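Calcium-dependent protein kinase, putative (Plasmodium falciparum, PDB 3MSE) probably phosphorylates serine and threonine residues of proteins in response to calcium, with this chain forming its C-terminal, calcium-binding EF-hand region. Local coordinates at residues A[16-27]-A[172-180]. Sequence-based numbering, arbitrary orientation.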
loop_
_atom_site.group_PDB
_atom_site.type_symbol
_atom_site.label_atom_id
_atom_site.label_comp_id
_atom_site.label_asym_id
_atom_site.label_seq_id
_atom_site.Cartn_x
_atom_site.Cartn_y
_atom_site.Cartn_z
ATOM N N HIS A 16 22.355 -0.470 4.328
ATOM C CA HIS A 16 21.719 -0.628 5.623
ATOM C C HIS A 16 22.005 -1.989 6.256
ATOM O O HIS A 16 22.536 -2.897 5.591
ATOM C CB HIS A 16 20.228 -0.290 5.524
ATOM C CG HIS A 16 19.987 1.171 5.323
ATOM N ND1 HIS A 16 20.182 2.094 6.329
ATOM C CD2 HIS A 16 19.658 1.882 4.217
ATOM C CE1 HIS A 16 19.940 3.307 5.863
ATOM N NE2 HIS A 16 19.620 3.206 4.585
ATOM N N SER A 17 21.698 -2.119 7.541
ATOM C CA SER A 17 21.977 -3.353 8.276
ATOM C C SER A 17 21.049 -4.487 7.855
ATOM O O SER A 17 19.981 -4.255 7.281
ATOM C CB SER A 17 21.856 -3.114 9.779
ATOM O OG SER A 17 20.518 -2.790 10.148
ATOM N N ASN A 18 21.464 -5.714 8.147
ATOM C CA ASN A 18 20.641 -6.857 7.869
ATOM C C ASN A 18 19.307 -6.788 8.614
ATOM O O ASN A 18 18.262 -7.064 8.032
ATOM C CB ASN A 18 21.408 -8.137 8.173
ATOM C CG ASN A 18 22.396 -8.490 7.077
ATOM O OD1 ASN A 18 22.065 -8.465 5.883
ATOM N ND2 ASN A 18 23.611 -8.840 7.475
ATOM N N ILE A 19 19.343 -6.336 9.866
ATOM C CA ILE A 19 18.113 -6.194 10.676
ATOM C C ILE A 19 17.137 -5.142 10.130
ATOM O O ILE A 19 15.920 -5.388 10.048
ATOM C CB ILE A 19 18.434 -5.985 12.182
ATOM C CG1 ILE A 19 19.090 -7.267 12.739
ATOM C CG2 ILE A 19 17.173 -5.635 12.971
ATOM C CD1 ILE A 19 19.725 -7.137 14.136
ATOM N N ARG A 20 17.657 -3.984 9.728
ATOM C CA ARG A 20 16.831 -2.977 9.035
ATOM C C ARG A 20 16.151 -3.591 7.827
ATOM O O ARG A 20 14.951 -3.408 7.605
ATOM C CB ARG A 20 17.711 -1.805 8.571
ATOM C CG ARG A 20 17.020 -0.466 8.467
ATOM C CD ARG A 20 16.135 -0.243 7.250
ATOM N NE ARG A 20 16.723 -0.567 5.954
ATOM C CZ ARG A 20 16.606 0.183 4.848
ATOM N NH1 ARG A 20 15.979 1.349 4.872
ATOM N NH2 ARG A 20 17.152 -0.226 3.713
ATOM N N ASN A 21 16.923 -4.325 7.039
ATOM C CA ASN A 21 16.394 -4.890 5.815
ATOM C C ASN A 21 15.439 -6.071 6.070
ATOM O O ASN A 21 14.513 -6.282 5.314
ATOM C CB ASN A 21 17.539 -5.260 4.873
ATOM C CG ASN A 21 18.254 -4.013 4.311
ATOM O OD1 ASN A 21 17.768 -2.897 4.464
ATOM N ND2 ASN A 21 19.398 -4.213 3.679
ATOM N N ILE A 22 15.663 -6.812 7.143
ATOM C CA ILE A 22 14.702 -7.848 7.559
ATOM C C ILE A 22 13.338 -7.212 7.843
ATOM O O ILE A 22 12.303 -7.685 7.349
ATOM C CB ILE A 22 15.238 -8.666 8.740
ATOM C CG1 ILE A 22 16.342 -9.586 8.221
ATOM C CG2 ILE A 22 14.086 -9.524 9.384
ATOM C CD1 ILE A 22 17.278 -10.085 9.282
ATOM N N ILE A 23 13.366 -6.112 8.590
ATOM C CA ILE A 23 12.193 -5.289 8.857
ATOM C C ILE A 23 11.555 -4.778 7.567
ATOM O O ILE A 23 10.323 -4.812 7.418
ATOM C CB ILE A 23 12.555 -4.106 9.805
ATOM C CG1 ILE A 23 13.012 -4.635 11.167
ATOM C CG2 ILE A 23 11.365 -3.125 9.979
ATOM C CD1 ILE A 23 13.797 -3.614 12.031
ATOM N N ILE A 24 12.380 -4.317 6.618
ATOM C CA ILE A 24 11.867 -3.934 5.296
ATOM C C ILE A 24 11.155 -5.116 4.616
ATOM O O ILE A 24 10.119 -4.924 3.983
ATOM C CB ILE A 24 12.998 -3.383 4.322
ATOM C CG1 ILE A 24 13.633 -2.074 4.830
ATOM C CG2 ILE A 24 12.448 -3.222 2.928
ATOM C CD1 ILE A 24 12.762 -0.812 4.657
ATOM N N ASN A 25 11.716 -6.322 4.722
ATOM C CA ASN A 25 11.067 -7.526 4.131
ATOM C C ASN A 25 9.657 -7.854 4.681
ATOM O O ASN A 25 8.793 -8.316 3.931
ATOM C CB ASN A 25 11.967 -8.764 4.233
ATOM C CG ASN A 25 12.877 -8.916 3.030
ATOM O OD1 ASN A 25 12.589 -9.692 2.123
ATOM N ND2 ASN A 25 13.985 -8.163 3.014
ATOM N N ILE A 26 9.447 -7.582 5.966
ATOM C CA ILE A 26 8.117 -7.691 6.589
ATOM C C ILE A 26 7.118 -6.776 5.883
ATOM O O ILE A 26 6.029 -7.208 5.475
ATOM C CB ILE A 26 8.149 -7.362 8.112
ATOM C CG1 ILE A 26 8.969 -8.402 8.862
ATOM C CG2 ILE A 26 6.704 -7.274 8.695
ATOM C CD1 ILE A 26 9.475 -7.901 10.224
ATOM N N MET A 27 7.505 -5.516 5.711
ATOM C CA MET A 27 6.686 -4.565 4.963
ATOM C C MET A 27 6.516 -4.969 3.504
ATOM O O MET A 27 5.442 -4.780 2.915
ATOM C CB MET A 27 7.281 -3.168 5.072
ATOM C CG MET A 27 7.155 -2.574 6.453
ATOM S SD MET A 27 7.632 -0.833 6.442
ATOM C CE MET A 27 9.405 -1.000 6.466
ATOM N N PHE A 172 10.626 3.241 17.073
ATOM C CA PHE A 172 10.731 2.324 15.945
ATOM C C PHE A 172 10.489 3.096 14.654
ATOM O O PHE A 172 11.306 3.053 13.732
ATOM C CB PHE A 172 9.711 1.191 16.089
ATOM C CG PHE A 172 9.612 0.302 14.885
ATOM C CD1 PHE A 172 8.552 0.428 14.002
ATOM C CD2 PHE A 172 10.586 -0.672 14.634
ATOM C CE1 PHE A 172 8.451 -0.405 12.880
ATOM C CE2 PHE A 172 10.499 -1.509 13.519
ATOM C CZ PHE A 172 9.435 -1.376 12.640
ATOM N N LYS A 173 9.368 3.814 14.617
ATOM C CA LYS A 173 8.959 4.607 13.465
ATOM C C LYS A 173 10.001 5.660 13.121
ATOM O O LYS A 173 10.341 5.848 11.956
ATOM C CB LYS A 173 7.611 5.283 13.735
ATOM C CG LYS A 173 7.025 6.024 12.536
ATOM C CD LYS A 173 6.410 7.350 12.952
ATOM C CE LYS A 173 4.943 7.231 13.356
ATOM N NZ LYS A 173 4.020 7.666 12.257
ATOM N N ASP A 174 10.500 6.343 14.145
ATOM C CA ASP A 174 11.495 7.393 13.958
ATOM C C ASP A 174 12.782 6.829 13.380
ATOM O O ASP A 174 13.372 7.440 12.488
ATOM C CB ASP A 174 11.786 8.124 15.274
ATOM C CG ASP A 174 10.638 9.044 15.713
ATOM O OD1 ASP A 174 9.709 9.309 14.916
ATOM O OD2 ASP A 174 10.671 9.497 16.880
ATOM N N TYR A 175 13.223 5.666 13.871
ATOM C CA TYR A 175 14.427 5.061 13.293
ATOM C C TYR A 175 14.231 4.678 11.826
ATOM O O TYR A 175 15.049 5.031 10.977
ATOM C CB TYR A 175 14.961 3.868 14.094
ATOM C CG TYR A 175 16.123 3.205 13.379
ATOM C CD1 TYR A 175 17.396 3.774 13.402
ATOM C CD2 TYR A 175 15.938 2.029 12.640
ATOM C CE1 TYR A 175 18.465 3.180 12.724
ATOM C CE2 TYR A 175 16.993 1.425 11.960
ATOM C CZ TYR A 175 18.254 2.004 12.009
ATOM O OH TYR A 175 19.299 1.408 11.333
ATOM N N MET A 176 13.149 3.958 11.529
ATOM C CA MET A 176 12.944 3.462 10.169
ATOM C C MET A 176 12.859 4.619 9.177
ATOM O O MET A 176 13.486 4.575 8.115
ATOM C CB MET A 176 11.710 2.562 10.077
ATOM C CG MET A 176 11.838 1.235 10.838
ATOM S SD MET A 176 13.216 0.182 10.296
ATOM C CE MET A 176 12.753 -0.120 8.596
ATOM N N LEU A 177 12.099 5.655 9.534
ATOM C CA LEU A 177 11.961 6.852 8.687
ATOM C C LEU A 177 13.296 7.526 8.387
ATOM O O LEU A 177 13.521 7.966 7.275
ATOM C CB LEU A 177 10.987 7.861 9.295
ATOM C CG LEU A 177 9.501 7.529 9.181
ATOM C CD1 LEU A 177 8.690 8.474 10.070
ATOM C CD2 LEU A 177 9.011 7.596 7.745
ATOM N N SER A 178 14.182 7.582 9.374
ATOM C CA SER A 178 15.513 8.155 9.182
ATOM C C SER A 178 16.415 7.361 8.228
ATOM O O SER A 178 17.479 7.844 7.851
ATOM C CB SER A 178 16.218 8.275 10.524
ATOM O OG SER A 178 16.744 7.013 10.897
ATOM N N THR A 179 16.012 6.138 7.873
ATOM C CA THR A 179 16.833 5.273 7.024
ATOM C C THR A 179 16.321 5.285 5.604
ATOM O O THR A 179 16.959 4.743 4.702
ATOM C CB THR A 179 16.886 3.794 7.516
ATOM O OG1 THR A 179 15.631 3.145 7.269
ATOM C CG2 THR A 179 17.251 3.708 8.988
ATOM N N PHE A 180 15.155 5.894 5.408
ATOM C CA PHE A 180 14.589 6.033 4.072
ATOM C C PHE A 180 15.218 7.230 3.346
ATOM O O PHE A 180 14.774 7.609 2.265
ATOM C CB PHE A 180 13.061 6.198 4.126
ATOM C CG PHE A 180 12.328 5.052 4.786
ATOM C CD1 PHE A 180 12.843 3.755 4.771
ATOM C CD2 PHE A 180 11.095 5.272 5.395
ATOM C CE1 PHE A 180 12.146 2.700 5.383
ATOM C CE2 PHE A 180 10.385 4.215 6.000
ATOM C CZ PHE A 180 10.916 2.934 5.996
ATOM O OXT PHE A 180 16.185 7.855 3.809
HETATM O O HOH W 1 20.370 0.581 8.855
HETATM O O HOH W 2 18.734 4.957 2.609
#
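M176 is a knob in a hole formed by R20, I23, I24 and M27. Its chain folds back at its last two torsions (chi3 -62°), which puts CE 3.6 Å from I23 CG2 and also against R20 CD. Beside it, I23 CG2 meets the edge of the F172 ring, 3.7 Å from CZ. I24 CD1 touches the F180 ring edge, 3.6 Å from CE1. L110 of helix 109-117 packs on M176 and M27, and W102 of the second subunit on I24 and F180, so this apolar side is tightly enclosed.

The polar side is buried at R20 and T179 and opens toward water at H16. R20 NH1 donates to T179 OG1 (3.0 Å, 147° at the hydrogen), with the oxygen tilted from the guanidinium plane. T179 OG1 in turn donates to M176 O. R20 NE and NH2 both hold N21 OD1 side-on, which fixes the rotation of the guanidinium. I24 CG1 and H16 CD2 lie near the rim of its opposite faces. One water links H16 ND1, S17 N and Y175 OH; another joins H16 NE2 to T179 O.

The helix segments cross at -102°. This is consistent with a CDPK regulatory region: long helix 18-48 leads into the first EF-hand loop and packs on helix 169-177, near the second calcium site.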